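Local coordinates for FOKI restriction endonuclease (Planomicrobium okeanokoites, PDB 2FOK), which recognises a specific DNA sequence and cleaves the double strand a short distance away, as a metal-dependent type IIS restriction endonuclease, at residues K303-V306 and R307-A311; K289-Y292 and W293-A297. One frame throughout, in Å; residues are numbered along the deposited sequence.

In the fold
Both contacts are local and follow one another along the chain without nesting or crossing. Contact 2 comes first, in the connection between helix 269-279 and helix 303-319, where the backbone makes a tight turn at residues 292-295. A few residues later contact 1 forms the first turns of helix 303-319, within the D3 part of the recognition region. Their centres lie about 10 Å apart, and the two pieces fold back on each other: Arg307 and Arg310 of the helix probably hydrogen-bond to the carbonyls of Ala297 and Leu296, while Trp293 packs against the helix. The turn is thereby fixed to the helix that follows it.

Contact 1. Residues K303-V306 and R307-A311; sequences KEYV and RTRRA
Residues 303-306 and 307-311 make an intrahelical contact, in which side chains one turn apart meet over the opening turns of helix 303-319 in the D3 part of FokI. The backbone bonds run from residue i+4 to i; Arg310 N to Val306 O, at 3.0 Å, is nearly straight, with an N-H...O angle of 171°. At Glu304 the carbonyl oxygen takes the hydroxyl of Thr308, OG1 to O 2.9 Å, and only a weak bond from the Thr308 amide. The threonine chi1 of -49° sets OG1 beside its own backbone N and turns it back to that carbonyl; the hydroxyl oxygen also accepts the N-H of Trp293 NE1.

Three arginines extend from positions 307, 309 and 310, and each meets a side chain one turn earlier. Lys303 and Arg307 run side by side, and the lysine CD lies 3.7 Å from Arg307 NH2, over the centre of one guanidinium face, while the lysine's NZ bends away. Ala297 O, Arg6 O and Thr7 OG1 bind the end of Arg307. Val306 CG1 sits likewise over the Arg310 guanidinium, 3.5 Å from CZ, and Asp347 and Glu189 hold that arginine by salt bridges. Arg309, bent at chi2 and chi3, instead brings NH2 to the edge of the Tyr305 ring, 3.5 Å from CE1; with the planes 80° apart, that edge lies over one guanidinium face. Asp347 also pairs with Arg309, and Glu339 receives the tyrosine OH. Aliphatic groups thus lie against the flat ends of Arg307 and Arg310, at the i to i+4 spacing of a buried helix's first turns, in a domain whose family belongs to the helix-turn-helix clan.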
loop_
_atom_site.group_PDB
_atom_site.type_symbol
_atom_site.label_atom_id
_atom_site.label_comp_id
_atom_site.label_asym_id
_atom_site.label_seq_id
_atom_site.Cartn_x
_atom_site.Cartn_y
_atom_site.Cartn_z
ATOM N N LYS A 303 -13.272 -1.837 5.390
ATOM C CA LYS A 303 -12.265 -2.134 6.403
ATOM C C LYS A 303 -12.814 -2.590 7.765
ATOM O O LYS A 303 -12.132 -3.318 8.491
ATOM C CB LYS A 303 -11.309 -0.941 6.583
ATOM C CG LYS A 303 -11.981 0.403 6.755
ATOM C CD LYS A 303 -11.020 1.411 7.342
ATOM C CE LYS A 303 -11.530 2.825 7.156
ATOM N NZ LYS A 303 -11.694 3.164 5.709
ATOM N N GLU A 304 -14.030 -2.177 8.121
ATOM C CA GLU A 304 -14.600 -2.600 9.399
ATOM C C GLU A 304 -14.925 -4.091 9.432
ATOM O O GLU A 304 -14.640 -4.772 10.421
ATOM C CB GLU A 304 -15.872 -1.827 9.736
ATOM C CG GLU A 304 -16.334 -2.100 11.157
ATOM C CD GLU A 304 -17.673 -1.486 11.479
ATOM O OE1 GLU A 304 -18.605 -1.606 10.659
ATOM O OE2 GLU A 304 -17.793 -0.881 12.560
ATOM N N TYR A 305 -15.538 -4.587 8.357
ATOM C CA TYR A 305 -15.900 -5.994 8.257
ATOM C C TYR A 305 -14.653 -6.842 8.065
ATOM O O TYR A 305 -14.479 -7.869 8.722
ATOM C CB TYR A 305 -16.861 -6.225 7.085
ATOM C CG TYR A 305 -17.042 -7.691 6.715
ATOM C CD1 TYR A 305 -16.099 -8.357 5.934
ATOM C CD2 TYR A 305 -18.142 -8.414 7.176
ATOM C CE1 TYR A 305 -16.241 -9.709 5.625
ATOM C CE2 TYR A 305 -18.295 -9.768 6.871
ATOM C CZ TYR A 305 -17.339 -10.408 6.098
ATOM O OH TYR A 305 -17.479 -11.748 5.806
ATOM N N VAL A 306 -13.790 -6.404 7.155
ATOM C CA VAL A 306 -12.554 -7.120 6.846
ATOM C C VAL A 306 -11.615 -7.194 8.051
ATOM O O VAL A 306 -11.034 -8.245 8.329
ATOM C CB VAL A 306 -11.832 -6.469 5.629
ATOM C CG1 VAL A 306 -10.676 -7.348 5.148
ATOM C CG2 VAL A 306 -12.820 -6.285 4.499
ATOM N N ARG A 307 -11.468 -6.084 8.768
ATOM C CA ARG A 307 -10.608 -6.055 9.950
ATOM C C ARG A 307 -11.041 -7.129 10.962
ATOM O O ARG A 307 -10.207 -7.793 11.575
ATOM C CB ARG A 307 -10.666 -4.675 10.610
ATOM C CG ARG A 307 -9.578 -3.691 10.166
ATOM C CD ARG A 307 -9.991 -2.250 10.482
ATOM N NE ARG A 307 -9.094 -1.263 9.885
ATOM C CZ ARG A 307 -9.044 0.023 10.227
ATOM N NH1 ARG A 307 -9.845 0.500 11.172
ATOM N NH2 ARG A 307 -8.174 0.834 9.632
ATOM N N THR A 308 -12.347 -7.293 11.139
ATOM C CA THR A 308 -12.858 -8.285 12.069
ATOM C C THR A 308 -12.535 -9.698 11.588
ATOM O O THR A 308 -12.020 -10.524 12.350
ATOM C CB THR A 308 -14.380 -8.144 12.249
ATOM O OG1 THR A 308 -14.700 -6.774 12.516
ATOM C CG2 THR A 308 -14.864 -8.996 13.409
ATOM N N ARG A 309 -12.830 -9.964 10.321
ATOM C CA ARG A 309 -12.573 -11.270 9.718
ATOM C C ARG A 309 -11.114 -11.698 9.911
ATOM O O ARG A 309 -10.837 -12.829 10.306
ATOM C CB ARG A 309 -12.919 -11.220 8.228
ATOM C CG ARG A 309 -13.133 -12.572 7.567
ATOM C CD ARG A 309 -12.482 -12.569 6.191
ATOM N NE ARG A 309 -13.360 -12.031 5.158
ATOM C CZ ARG A 309 -12.998 -11.177 4.199
ATOM N NH1 ARG A 309 -11.752 -10.732 4.111
ATOM N NH2 ARG A 309 -13.901 -10.780 3.312
ATOM N N ARG A 310 -10.178 -10.800 9.622
ATOM C CA ARG A 310 -8.771 -11.130 9.805
ATOM C C ARG A 310 -8.438 -11.255 11.295
ATOM O O ARG A 310 -7.587 -12.046 11.671
ATOM C CB ARG A 310 -7.891 -10.073 9.138
ATOM C CG ARG A 310 -7.813 -10.253 7.624
ATOM C CD ARG A 310 -7.296 -9.008 6.902
ATOM N NE ARG A 310 -7.379 -9.179 5.456
ATOM C CZ ARG A 310 -7.294 -8.193 4.572
ATOM N NH1 ARG A 310 -7.118 -6.946 4.974
ATOM N NH2 ARG A 310 -7.422 -8.452 3.277
ATOM N N ALA A 311 -9.128 -10.489 12.138
ATOM C CA ALA A 311 -8.893 -10.529 13.585
ATOM C C ALA A 311 -9.293 -11.880 14.162
ATOM O O ALA A 311 -8.572 -12.466 14.973
ATOM C CB ALA A 311 -9.681 -9.421 14.277
#

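Contact 2. Residues K289-Y292 and W293-A297; sequences KRVY and WEMLA
Tyr292 O accepts the Met295 amide at 2.8 Å, N-H...O angle 160°, with the donor lying above the carbonyl plane. This i+3 to i bond closes a beta turn through Trp293 and Glu294, whose backbone angles are those of a type I turn. It ends the extended run 289-292, ahead of helix 303-319.

The side chains at the ends of the turn pack on each other. The backbone of the turn sets Met295 CB 3.6 Å from Tyr292 CD2, and with CG between the backbone N and carbonyl carbon (chi1 78°) the methionine chain turns back over the tyrosine. SD then lies 4.5 Å from the centroid of the Tyr292 ring and 24° off its normal, a Met-aromatic contact over the face. His115 meets the same tyrosine edge-to-face.

Val291 CG1 lies 4.2 Å from Met295 CE, and the valine side chain also reaches Leu314 of helix 303-319. Trp293, its CB directed away from the extended run, packs its side chain on Ala311 of that helix and receives Arg307 in a cation-pi contact. Just past the turn, Leu296 CD2 rests 4.0 Å from Val291 CG1, the two side chains crossing at about a right angle.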
loop_
_atom_site.group_PDB
_atom_site.type_symbol
_atom_site.label_atom_id
_atom_site.label_comp_id
_atom_site.label_asym_id
_atom_site.label_seq_id
_atom_site.Cartn_x
_atom_site.Cartn_y
_atom_site.Cartn_z
ATOM N N LYS A 289 4.801 -9.466 20.320
ATOM C CA LYS A 289 4.393 -8.501 19.301
ATOM C C LYS A 289 2.985 -7.969 19.508
ATOM O O LYS A 289 2.077 -8.713 19.867
ATOM C CB LYS A 289 4.511 -9.122 17.911
ATOM C CG LYS A 289 5.938 -9.142 17.386
ATOM C CD LYS A 289 6.011 -9.729 15.985
ATOM C CE LYS A 289 5.574 -11.166 15.950
ATOM N NZ LYS A 289 6.348 -11.923 14.913
ATOM N N ARG A 290 2.829 -6.667 19.280
ATOM C CA ARG A 290 1.560 -5.973 19.429
ATOM C C ARG A 290 0.805 -5.912 18.106
ATOM O O ARG A 290 1.345 -5.446 17.098
ATOM C CB ARG A 290 1.796 -4.544 19.922
ATOM C CG ARG A 290 1.946 -4.391 21.431
ATOM C CD ARG A 290 1.696 -2.935 21.851
ATOM N NE ARG A 290 2.366 -2.592 23.106
ATOM C CZ ARG A 290 1.839 -1.813 24.054
ATOM N NH1 ARG A 290 0.626 -1.289 23.903
ATOM N NH2 ARG A 290 2.530 -1.545 25.156
ATOM N N VAL A 291 -0.445 -6.381 18.123
ATOM C CA VAL A 291 -1.303 -6.391 16.934
ATOM C C VAL A 291 -2.645 -5.808 17.341
ATOM O O VAL A 291 -3.186 -6.162 18.384
ATOM C CB VAL A 291 -1.551 -7.836 16.405
ATOM C CG1 VAL A 291 -2.609 -7.817 15.303
ATOM C CG2 VAL A 291 -0.244 -8.450 15.890
ATOM N N TYR A 292 -3.183 -4.915 16.526
ATOM C CA TYR A 292 -4.460 -4.302 16.838
ATOM C C TYR A 292 -5.363 -4.322 15.615
ATOM O O TYR A 292 -4.904 -4.203 14.485
ATOM C CB TYR A 292 -4.267 -2.854 17.328
ATOM C CG TYR A 292 -2.897 -2.294 17.017
ATOM C CD1 TYR A 292 -1.816 -2.537 17.867
ATOM C CD2 TYR A 292 -2.657 -1.615 15.820
ATOM C CE1 TYR A 292 -0.528 -2.128 17.530
ATOM C CE2 TYR A 292 -1.369 -1.201 15.473
ATOM C CZ TYR A 292 -0.310 -1.464 16.329
ATOM O OH TYR A 292 0.968 -1.073 15.982
ATOM N N TRP A 293 -6.653 -4.498 15.880
ATOM C CA TRP A 293 -7.717 -4.538 14.890
ATOM C C TRP A 293 -7.576 -3.445 13.828
ATOM O O TRP A 293 -7.898 -3.662 12.662
ATOM C CB TRP A 293 -9.043 -4.376 15.635
ATOM C CG TRP A 293 -10.278 -4.503 14.816
ATOM C CD1 TRP A 293 -10.871 -5.661 14.397
ATOM C CD2 TRP A 293 -11.126 -3.438 14.388
ATOM N NE1 TRP A 293 -12.041 -5.382 13.741
ATOM C CE2 TRP A 293 -12.224 -4.024 13.721
ATOM C CE3 TRP A 293 -11.067 -2.040 14.508
ATOM C CZ2 TRP A 293 -13.260 -3.261 13.170
ATOM C CZ3 TRP A 293 -12.101 -1.277 13.960
ATOM C CH2 TRP A 293 -13.184 -1.893 13.299
ATOM N N GLU A 294 -7.093 -2.277 14.242
ATOM C CA GLU A 294 -6.930 -1.131 13.340
ATOM C C GLU A 294 -5.761 -1.230 12.378
ATOM O O GLU A 294 -5.559 -0.338 11.563
ATOM C CB GLU A 294 -6.778 0.161 14.144
ATOM C CG GLU A 294 -8.056 0.685 14.742
ATOM C CD GLU A 294 -8.309 0.138 16.132
ATOM O OE1 GLU A 294 -7.652 -0.854 16.523
ATOM O OE2 GLU A 294 -9.170 0.705 16.837
ATOM N N MET A 295 -4.977 -2.296 12.467
ATOM C CA MET A 295 -3.834 -2.428 11.579
ATOM C C MET A 295 -4.043 -3.490 10.507
ATOM O O MET A 295 -3.245 -3.602 9.573
ATOM C CB MET A 295 -2.564 -2.741 12.388
ATOM C CG MET A 295 -2.402 -4.189 12.852
ATOM S SD MET A 295 -0.660 -4.590 13.234
ATOM C CE MET A 295 -0.409 -6.045 12.233
ATOM N N LEU A 296 -5.133 -4.238 10.627
ATOM C CA LEU A 296 -5.433 -5.320 9.697
ATOM C C LEU A 296 -6.084 -4.883 8.383
ATOM O O LEU A 296 -6.463 -5.719 7.574
ATOM C CB LEU A 296 -6.302 -6.375 10.407
ATOM C CG LEU A 296 -5.851 -6.759 11.832
ATOM C CD1 LEU A 296 -6.800 -7.790 12.443
ATOM C CD2 LEU A 296 -4.446 -7.326 11.785
ATOM N N ALA A 297 -6.200 -3.575 8.170
ATOM C CA ALA A 297 -6.779 -3.022 6.945
ATOM C C ALA A 297 -6.769 -1.507 7.039
ATOM O O ALA A 297 -7.132 -0.955 8.078
ATOM C CB ALA A 297 -8.222 -3.530 6.737
#